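Local structure of putative amidohydrolase/peptidase (4WJB) at residues R227-T232 with V298-P303; V231-V236 with T326-Q331; D250-A255 with G292-T297. The protein probably hydrolyses carbon-nitrogen bonds other than peptide bonds, as a zinc-dependent amidohydrolase of the peptidase M20 family. All coordinates share one frame; numbering follows the deposited sequence.

Interaction 1 (R227-T232 with V298-P303); sequences RWYEVT and VEFRHP. With SO4 (sulfate ion), chain G.
W228 and E299 face each other as a non-hydrogen-bonded pair of two antiparallel strands, their side chains running alongside one another in the same direction. From CB outward, E299 follows the indole: its CB sits over the face of the five-membered ring, 4.1 Å from the centroid, in a CH-pi contact. CG takes the hindered position between backbone N and carbonyl carbon (chi1 64°), and a bend at chi2 carries the carboxylate along the ring, OE1 lying 3.6 Å above the W228 plane near its rim. There R301 grips the carboxylate side-on. In this salt bridge NH2 meets the syn lone pair of E299 OE1 at 2.9 Å, OE1 lying almost in the guanidinium plane, while NE reaches OE2 at 2.7 Å from 34° outside the carboxylate plane. R301 NH2 also donates to sulfate O1 at 3.0 Å, and the sulfate, probably from the crystallisation liquor, is bound as well by H239 and N288 of the second subunit. On the sheet face of Y229, V298 and F300, CE1 of Y229 touches F300 CD2 at 3.7 Å, the two rings inclined at 70°; helix 305-326 packs against this side. Backbone bonds in both directions join R227 to F300 and Y229 to V298, the shortest being Y229 N to V298 O at 2.7 Å. Such a helix-backed antiparallel sheet is the core of the M20 dimerisation domain.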
loop_
_atom_site.group_PDB
_atom_site.type_symbol
_atom_site.label_atom_id
_atom_site.label_comp_id
_atom_site.label_asym_id
_atom_site.label_seq_id
_atom_site.Cartn_x
_atom_site.Cartn_y
_atom_site.Cartn_z
ATOM N N ARG A 227 -15.191 -1.874 -15.568
ATOM C CA ARG A 227 -15.788 -2.201 -14.275
ATOM C C ARG A 227 -14.764 -1.934 -13.170
ATOM O O ARG A 227 -13.665 -2.491 -13.193
ATOM C CB ARG A 227 -16.244 -3.664 -14.223
ATOM C CG ARG A 227 -17.022 -4.141 -15.437
ATOM C CD ARG A 227 -18.523 -4.172 -15.193
ATOM N NE ARG A 227 -19.246 -4.522 -16.414
ATOM C CZ ARG A 227 -19.793 -5.709 -16.661
ATOM N NH1 ARG A 227 -19.726 -6.682 -15.763
ATOM N NH2 ARG A 227 -20.424 -5.916 -17.808
ATOM N N TRP A 228 -15.117 -1.083 -12.210
ATOM C CA TRP A 228 -14.213 -0.756 -11.107
ATOM C C TRP A 228 -14.724 -1.352 -9.800
ATOM O O TRP A 228 -15.933 -1.387 -9.559
ATOM C CB TRP A 228 -14.056 0.760 -10.943
ATOM C CG TRP A 228 -13.424 1.475 -12.100
ATOM C CD1 TRP A 228 -13.255 1.004 -13.370
ATOM C CD2 TRP A 228 -12.877 2.800 -12.087
ATOM N NE1 TRP A 228 -12.640 1.955 -14.148
ATOM C CE2 TRP A 228 -12.397 3.066 -13.387
ATOM C CE3 TRP A 228 -12.744 3.785 -11.102
ATOM C CZ2 TRP A 228 -11.791 4.274 -13.726
ATOM C CZ3 TRP A 228 -12.142 4.987 -11.442
ATOM C CH2 TRP A 228 -11.675 5.221 -12.746
ATOM N N TYR A 229 -13.796 -1.795 -8.954
ATOM C CA TYR A 229 -14.141 -2.414 -7.681
ATOM C C TYR A 229 -13.295 -1.875 -6.533
ATOM O O TYR A 229 -12.172 -1.408 -6.734
ATOM C CB TYR A 229 -13.964 -3.936 -7.740
ATOM C CG TYR A 229 -14.708 -4.628 -8.857
ATOM C CD1 TYR A 229 -14.164 -4.697 -10.131
ATOM C CD2 TYR A 229 -15.941 -5.228 -8.633
ATOM C CE1 TYR A 229 -14.832 -5.327 -11.159
ATOM C CE2 TYR A 229 -16.619 -5.867 -9.658
ATOM C CZ TYR A 229 -16.054 -5.912 -10.918
ATOM O OH TYR A 229 -16.705 -6.540 -11.951
ATOM N N GLU A 230 -13.850 -1.947 -5.330
ATOM C CA GLU A 230 -13.083 -1.745 -4.111
ATOM C C GLU A 230 -13.188 -3.010 -3.276
ATOM O O GLU A 230 -14.279 -3.557 -3.104
ATOM C CB GLU A 230 -13.587 -0.528 -3.335
ATOM C CG GLU A 230 -13.265 0.792 -4.014
ATOM C CD GLU A 230 -13.740 1.985 -3.219
ATOM O OE1 GLU A 230 -14.563 1.795 -2.301
ATOM O OE2 GLU A 230 -13.292 3.112 -3.513
ATOM N N VAL A 231 -12.049 -3.483 -2.781
ATOM C CA VAL A 231 -12.000 -4.716 -2.013
ATOM C C VAL A 231 -11.336 -4.488 -0.662
ATOM O O VAL A 231 -10.233 -3.948 -0.588
ATOM C CB VAL A 231 -11.238 -5.828 -2.755
ATOM C CG1 VAL A 231 -11.147 -7.075 -1.882
ATOM C CG2 VAL A 231 -11.909 -6.147 -4.083
ATOM N N THR A 232 -12.020 -4.892 0.402
ATOM C CA THR A 232 -11.445 -4.825 1.740
ATOM C C THR A 232 -11.304 -6.216 2.339
ATOM O O THR A 232 -12.284 -6.950 2.472
ATOM C CB THR A 232 -12.292 -3.952 2.682
ATOM O OG1 THR A 232 -12.229 -2.590 2.246
ATOM C CG2 THR A 232 -11.763 -4.039 4.106
ATOM N N VAL A 298 -9.643 -2.750 -7.916
ATOM C CA VAL A 298 -9.541 -3.573 -9.109
ATOM C C VAL A 298 -10.281 -2.879 -10.242
ATOM O O VAL A 298 -11.382 -2.358 -10.045
ATOM C CB VAL A 298 -10.131 -4.987 -8.900
ATOM C CG1 VAL A 298 -9.959 -5.831 -10.152
ATOM C CG2 VAL A 298 -9.479 -5.677 -7.715
ATOM N N GLU A 299 -9.684 -2.854 -11.425
ATOM C CA GLU A 299 -10.433 -2.391 -12.589
ATOM C C GLU A 299 -10.219 -3.331 -13.769
ATOM O O GLU A 299 -9.109 -3.805 -14.019
ATOM C CB GLU A 299 -10.067 -0.940 -12.949
ATOM C CG GLU A 299 -8.633 -0.700 -13.374
ATOM C CD GLU A 299 -8.521 0.372 -14.455
ATOM O OE1 GLU A 299 -8.777 1.561 -14.168
ATOM O OE2 GLU A 299 -8.192 0.013 -15.604
ATOM N N PHE A 300 -11.317 -3.640 -14.449
ATOM C CA PHE A 300 -11.301 -4.425 -15.674
ATOM C C PHE A 300 -11.660 -3.518 -16.838
ATOM O O PHE A 300 -12.554 -2.676 -16.715
ATOM C CB PHE A 300 -12.298 -5.587 -15.609
ATOM C CG PHE A 300 -11.948 -6.645 -14.600
ATOM C CD1 PHE A 300 -10.658 -7.142 -14.512
ATOM C CD2 PHE A 300 -12.919 -7.151 -13.749
ATOM C CE1 PHE A 300 -10.338 -8.124 -13.591
ATOM C CE2 PHE A 300 -12.604 -8.134 -12.820
ATOM C CZ PHE A 300 -11.315 -8.621 -12.743
ATOM N N ARG A 301 -10.974 -3.682 -17.967
ATOM C CA ARG A 301 -11.366 -2.981 -19.192
ATOM C C ARG A 301 -11.319 -3.935 -20.380
ATOM O O ARG A 301 -10.369 -4.708 -20.521
ATOM C CB ARG A 301 -10.468 -1.765 -19.446
ATOM C CG ARG A 301 -10.428 -0.783 -18.285
ATOM C CD ARG A 301 -9.872 0.571 -18.692
ATOM N NE ARG A 301 -9.517 1.359 -17.519
ATOM C CZ ARG A 301 -9.418 2.684 -17.509
ATOM N NH1 ARG A 301 -9.648 3.377 -18.616
ATOM N NH2 ARG A 301 -9.094 3.319 -16.390
ATOM N N HIS A 302 -12.349 -3.874 -21.225
ATOM C CA HIS A 302 -12.490 -4.773 -22.371
ATOM C C HIS A 302 -13.604 -4.271 -23.287
ATOM O O HIS A 302 -14.607 -3.744 -22.809
ATOM C CB HIS A 302 -12.800 -6.199 -21.909
ATOM C CG HIS A 302 -12.538 -7.245 -22.948
ATOM N ND1 HIS A 302 -13.468 -7.600 -23.901
ATOM C CD2 HIS A 302 -11.450 -8.019 -23.180
ATOM C CE1 HIS A 302 -12.963 -8.542 -24.677
ATOM N NE2 HIS A 302 -11.740 -8.818 -24.258
ATOM N N PRO A 303 -13.437 -4.440 -24.607
ATOM C CA PRO A 303 -14.465 -3.986 -25.554
ATOM C C PRO A 303 -15.731 -4.843 -25.548
ATOM O O PRO A 303 -16.720 -4.468 -26.178
ATOM C CB PRO A 303 -13.759 -4.095 -26.910
ATOM C CG PRO A 303 -12.726 -5.171 -26.706
ATOM C CD PRO A 303 -12.239 -4.954 -25.294
HETATM S S SO4 G . -9.536 6.816 -17.437
HETATM O O1 SO4 G . -8.533 6.277 -16.525
HETATM O O2 SO4 G . -10.788 6.073 -17.283
HETATM O O3 SO4 G . -9.776 8.220 -17.132
HETATM O O4 SO4 G . -9.065 6.698 -18.814
#

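Interaction 2 (V231-V236 with T326-Q331); sequences VTLTGV and TGLGAQ
An antiparallel strand pair in the helix-backed sheet of the smaller, dimerisation-type domain of the M20 fold brings T232 and T234 opposite Q331 and G329. Both are hydrogen-bonded pairs: T232 N donates to Q331 O at 2.9 Å and T234 N to G329 O at 2.7 Å, and each is answered by the reciprocal bond. On the face carrying the threonines, T232 and Q331 lie side by side, CG2 of T232 3.8 Å from Q331 OE1. With OG1 anti to its carbonyl carbon (chi1 -61°), T234 OG1 is hydrogen-bonded to a water, 2.7 Å away, that is bonded as well to T232 O and Q331 OE1. On the other face L233 CD2 meets A330 CB at 3.9 Å. Beyond the strand end, L328 packs its CD2 on G235 CA at 3.5 Å. Helix 305-326 lies beneath the side of L233 and A330, its A323 touching A330, and the chain leaves that helix through G327, whose phi is positive. The water thus ties two side chains and a backbone carbonyl together across the strands, so that polar bridging on one face is matched by hydrocarbon contact on the other.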
loop_
_atom_site.group_PDB
_atom_site.type_symbol
_atom_site.label_atom_id
_atom_site.label_comp_id
_atom_site.label_asym_id
_atom_site.label_seq_id
_atom_site.Cartn_x
_atom_site.Cartn_y
_atom_site.Cartn_z
ATOM N N VAL A 231 -12.049 -3.483 -2.781
ATOM C CA VAL A 231 -12.000 -4.716 -2.013
ATOM C C VAL A 231 -11.336 -4.488 -0.662
ATOM O O VAL A 231 -10.233 -3.948 -0.588
ATOM C CB VAL A 231 -11.238 -5.828 -2.755
ATOM C CG1 VAL A 231 -11.147 -7.075 -1.882
ATOM C CG2 VAL A 231 -11.909 -6.147 -4.083
ATOM N N THR A 232 -12.020 -4.892 0.402
ATOM C CA THR A 232 -11.445 -4.825 1.740
ATOM C C THR A 232 -11.304 -6.216 2.339
ATOM O O THR A 232 -12.284 -6.950 2.472
ATOM C CB THR A 232 -12.292 -3.952 2.682
ATOM O OG1 THR A 232 -12.229 -2.590 2.246
ATOM C CG2 THR A 232 -11.763 -4.039 4.106
ATOM N N LEU A 233 -10.073 -6.580 2.683
ATOM C CA LEU A 233 -9.809 -7.836 3.372
ATOM C C LEU A 233 -9.563 -7.578 4.850
ATOM O O LEU A 233 -8.792 -6.688 5.211
ATOM C CB LEU A 233 -8.611 -8.554 2.756
ATOM C CG LEU A 233 -8.819 -9.111 1.351
ATOM C CD1 LEU A 233 -7.527 -9.707 0.829
ATOM C CD2 LEU A 233 -9.927 -10.148 1.367
ATOM N N THR A 234 -10.224 -8.355 5.701
ATOM C CA THR A 234 -10.114 -8.162 7.139
ATOM C C THR A 234 -9.488 -9.376 7.805
ATOM O O THR A 234 -10.010 -10.487 7.711
ATOM C CB THR A 234 -11.481 -7.883 7.776
ATOM O OG1 THR A 234 -12.036 -6.691 7.211
ATOM C CG2 THR A 234 -11.340 -7.712 9.287
ATOM N N GLY A 235 -8.359 -9.154 8.466
ATOM C CA GLY A 235 -7.674 -10.213 9.180
ATOM C C GLY A 235 -7.524 -9.885 10.646
ATOM O O GLY A 235 -8.417 -9.291 11.251
ATOM N N VAL A 236 -6.390 -10.272 11.221
ATOM C CA VAL A 236 -6.144 -10.050 12.638
ATOM C C VAL A 236 -4.785 -9.403 12.869
ATOM O O VAL A 236 -3.752 -9.973 12.512
ATOM C CB VAL A 236 -6.211 -11.371 13.430
ATOM C CG1 VAL A 236 -5.915 -11.130 14.901
ATOM C CG2 VAL A 236 -7.570 -12.028 13.256
ATOM N N THR A 326 -8.195 -18.642 3.559
ATOM C CA THR A 326 -7.297 -17.876 4.414
ATOM C C THR A 326 -7.932 -17.542 5.760
ATOM O O THR A 326 -7.232 -17.234 6.726
ATOM C CB THR A 326 -6.856 -16.567 3.737
ATOM O OG1 THR A 326 -8.009 -15.777 3.430
ATOM C CG2 THR A 326 -6.090 -16.860 2.452
ATOM N N GLY A 327 -9.257 -17.603 5.822
ATOM C CA GLY A 327 -9.975 -17.253 7.034
ATOM C C GLY A 327 -10.147 -15.754 7.169
ATOM O O GLY A 327 -10.506 -15.248 8.232
ATOM N N LEU A 328 -9.878 -15.041 6.082
ATOM C CA LEU A 328 -10.046 -13.594 6.040
ATOM C C LEU A 328 -11.490 -13.205 5.763
ATOM O O LEU A 328 -12.195 -13.892 5.020
ATOM C CB LEU A 328 -9.143 -12.984 4.966
ATOM C CG LEU A 328 -7.637 -13.117 5.181
ATOM C CD1 LEU A 328 -6.891 -12.701 3.931
ATOM C CD2 LEU A 328 -7.205 -12.282 6.369
ATOM N N GLY A 329 -11.925 -12.098 6.356
ATOM C CA GLY A 329 -13.195 -11.499 5.997
ATOM C C GLY A 329 -13.003 -10.724 4.709
ATOM O O GLY A 329 -11.973 -10.078 4.520
ATOM N N ALA A 330 -13.984 -10.793 3.814
ATOM C CA ALA A 330 -13.871 -10.134 2.521
ATOM C C ALA A 330 -15.090 -9.274 2.223
ATOM O O ALA A 330 -16.221 -9.649 2.531
ATOM C CB ALA A 330 -13.672 -11.164 1.417
ATOM N N GLN A 331 -14.838 -8.114 1.629
ATOM C CA GLN A 331 -15.889 -7.213 1.182
ATOM C C GLN A 331 -15.514 -6.713 -0.203
ATOM O O GLN A 331 -14.353 -6.386 -0.451
ATOM C CB GLN A 331 -16.063 -6.036 2.139
ATOM C CG GLN A 331 -16.554 -6.406 3.528
ATOM C CD GLN A 331 -16.315 -5.297 4.535
ATOM O OE1 GLN A 331 -15.234 -5.193 5.118
ATOM N NE2 GLN A 331 -17.324 -4.456 4.739
HETATM O O HOH W 1 -13.469 -7.049 4.975
#

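Interaction 3 (D250-A255 with G292-T297); sequences DALVGA and GGCFFT
Apolar packing of a helix start on a strand joins A251, L252 and A255 to C294 and F296, deep in the smaller domain and away from the zinc site. The first turn of helix 251-268 lies against strand 289-302, with segment axes 7.2 Å apart at their closest and their directions 30° from parallel. No hydrogen bond spans the two segments; small side chains let the backbones come close. A251 directs its methyl at the strand, where CB rests 3.6 Å from G293 N and also meets the carbonyl carbon of G292. C294 makes the central contact from the strand. Its CB lies 3.6 Å from A251 O, and, with SG turned anti to the backbone N (chi1 -167°), the sulfur points into the helix surface, touching A255 CB at 3.6 Å and L252 CD1 at 3.9 Å. One turn beyond A251, A255 also meets the ring of F296, whose CD1 is 3.9 Å from the alanine CB. That ring continues onto V231 and L233 of the adjoining strand.

G292 and G293 together face R283 of strand 274-283, a classic beta bulge, and the methyl of A251 packs against just this irregular part of the strand. D250, just before the helix, is its N-cap: OD1 accepts from V253 N at 3.1 Å, the donor lying above the carboxylate plane, and from L252 N in a weaker bond. These bonds occupy backbone N-H groups of the first turn, and the negative charge so placed would probably be favoured by the helix dipole. L252 touches both C294 and I280 of the neighbouring strand 274-283, and packs on V277 of the second subunit.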
loop_
_atom_site.group_PDB
_atom_site.type_symbol
_atom_site.label_atom_id
_atom_site.label_comp_id
_atom_site.label_asym_id
_atom_site.label_seq_id
_atom_site.Cartn_x
_atom_site.Cartn_y
_atom_site.Cartn_z
ATOM N N ASP A 250 -3.346 -13.022 7.900
ATOM C CA ASP A 250 -2.634 -11.938 7.234
ATOM C C ASP A 250 -3.431 -11.397 6.051
ATOM O O ASP A 250 -3.561 -12.060 5.023
ATOM C CB ASP A 250 -1.254 -12.424 6.776
ATOM C CG ASP A 250 -0.327 -11.286 6.378
ATOM O OD1 ASP A 250 -0.799 -10.301 5.763
ATOM O OD2 ASP A 250 0.887 -11.394 6.657
ATOM N N ALA A 251 -3.950 -10.182 6.207
ATOM C CA ALA A 251 -4.759 -9.541 5.172
ATOM C C ALA A 251 -3.942 -9.156 3.940
ATOM O O ALA A 251 -4.467 -9.119 2.823
ATOM C CB ALA A 251 -5.458 -8.313 5.742
ATOM N N LEU A 252 -2.660 -8.864 4.134
ATOM C CA LEU A 252 -1.820 -8.451 3.011
ATOM C C LEU A 252 -1.457 -9.633 2.117
ATOM O O LEU A 252 -1.339 -9.483 0.901
ATOM C CB LEU A 252 -0.552 -7.754 3.507
ATOM C CG LEU A 252 0.391 -7.233 2.418
ATOM C CD1 LEU A 252 -0.353 -6.351 1.412
ATOM C CD2 LEU A 252 1.539 -6.470 3.036
ATOM N N VAL A 253 -1.282 -10.808 2.711
ATOM C CA VAL A 253 -1.004 -12.001 1.919
ATOM C C VAL A 253 -2.234 -12.352 1.083
ATOM O O VAL A 253 -2.117 -12.748 -0.076
ATOM C CB VAL A 253 -0.602 -13.205 2.795
ATOM C CG1 VAL A 253 -0.499 -14.462 1.942
ATOM C CG2 VAL A 253 0.723 -12.931 3.505
ATOM N N GLY A 254 -3.413 -12.183 1.673
ATOM C CA GLY A 254 -4.656 -12.380 0.955
ATOM C C GLY A 254 -4.745 -11.462 -0.249
ATOM O O GLY A 254 -5.113 -11.892 -1.342
ATOM N N ALA A 255 -4.395 -10.195 -0.044
ATOM C CA ALA A 255 -4.397 -9.210 -1.111
ATOM C C ALA A 255 -3.401 -9.598 -2.199
ATOM O O ALA A 255 -3.708 -9.500 -3.383
ATOM C CB ALA A 255 -4.077 -7.831 -0.562
ATOM N N GLY A 292 -3.597 -6.719 9.594
ATOM C CA GLY A 292 -4.935 -7.201 9.882
ATOM C C GLY A 292 -5.983 -6.592 8.970
ATOM O O GLY A 292 -7.156 -6.964 9.015
ATOM N N GLY A 293 -5.560 -5.646 8.142
ATOM C CA GLY A 293 -6.463 -5.018 7.196
ATOM C C GLY A 293 -5.780 -4.652 5.897
ATOM O O GLY A 293 -4.614 -4.248 5.878
ATOM N N CYS A 294 -6.502 -4.789 4.795
ATOM C CA CYS A 294 -5.934 -4.400 3.518
ATOM C C CYS A 294 -7.007 -4.001 2.513
ATOM O O CYS A 294 -7.901 -4.781 2.195
ATOM C CB CYS A 294 -5.077 -5.526 2.948
ATOM S SG CYS A 294 -4.054 -4.979 1.555
ATOM N N PHE A 295 -6.900 -2.772 2.026
ATOM C CA PHE A 295 -7.791 -2.251 0.998
ATOM C C PHE A 295 -7.045 -2.201 -0.329
ATOM O O PHE A 295 -5.867 -1.841 -0.369
ATOM C CB PHE A 295 -8.306 -0.861 1.398
ATOM C CG PHE A 295 -8.898 -0.066 0.260
ATOM C CD1 PHE A 295 -10.241 -0.187 -0.063
ATOM C CD2 PHE A 295 -8.118 0.825 -0.467
ATOM C CE1 PHE A 295 -10.792 0.551 -1.103
ATOM C CE2 PHE A 295 -8.661 1.562 -1.509
ATOM C CZ PHE A 295 -9.999 1.427 -1.825
ATOM N N PHE A 296 -7.717 -2.582 -1.411
ATOM C CA PHE A 296 -7.148 -2.416 -2.745
ATOM C C PHE A 296 -8.229 -2.302 -3.810
ATOM O O PHE A 296 -9.368 -2.731 -3.612
ATOM C CB PHE A 296 -6.185 -3.565 -3.086
ATOM C CG PHE A 296 -6.843 -4.916 -3.179
ATOM C CD1 PHE A 296 -6.975 -5.719 -2.053
ATOM C CD2 PHE A 296 -7.308 -5.393 -4.398
ATOM C CE1 PHE A 296 -7.570 -6.968 -2.140
ATOM C CE2 PHE A 296 -7.908 -6.638 -4.491
ATOM C CZ PHE A 296 -8.039 -7.426 -3.361
ATOM N N THR A 297 -7.864 -1.705 -4.938
ATOM C CA THR A 297 -8.805 -1.494 -6.030
ATOM C C THR A 297 -8.586 -2.492 -7.154
ATOM O O THR A 297 -7.490 -3.022 -7.325
ATOM C CB THR A 297 -8.685 -0.079 -6.611
ATOM O OG1 THR A 297 -7.358 0.112 -7.115
ATOM C CG2 THR A 297 -8.980 0.973 -5.540
#

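In the fold
Strand 217-234 runs through interactions 1 and 2, which share V231 and T232 and have centres 18 Å apart. Interaction 3 shares strand 289-302 with interaction 1 and lies next to interaction 2, their centres 7 Å apart. Probable hydrogen bonds from L233 N to C294 O at 2.9 Å and from G235 N to G292 O at 2.6 Å link interactions 2 and 3, and one from V231 N to F296 O at 2.9 Å links 1 and 3. L233 also extends CD1 to the helix of interaction 3, 3.3 Å from A255 N. Interactions 2 and 3 lie away from the zinc site, whereas the R301 side chain of interaction 1 is about 14 Å from the bound zinc ion. Interactions 1 and 3 both touch the second subunit.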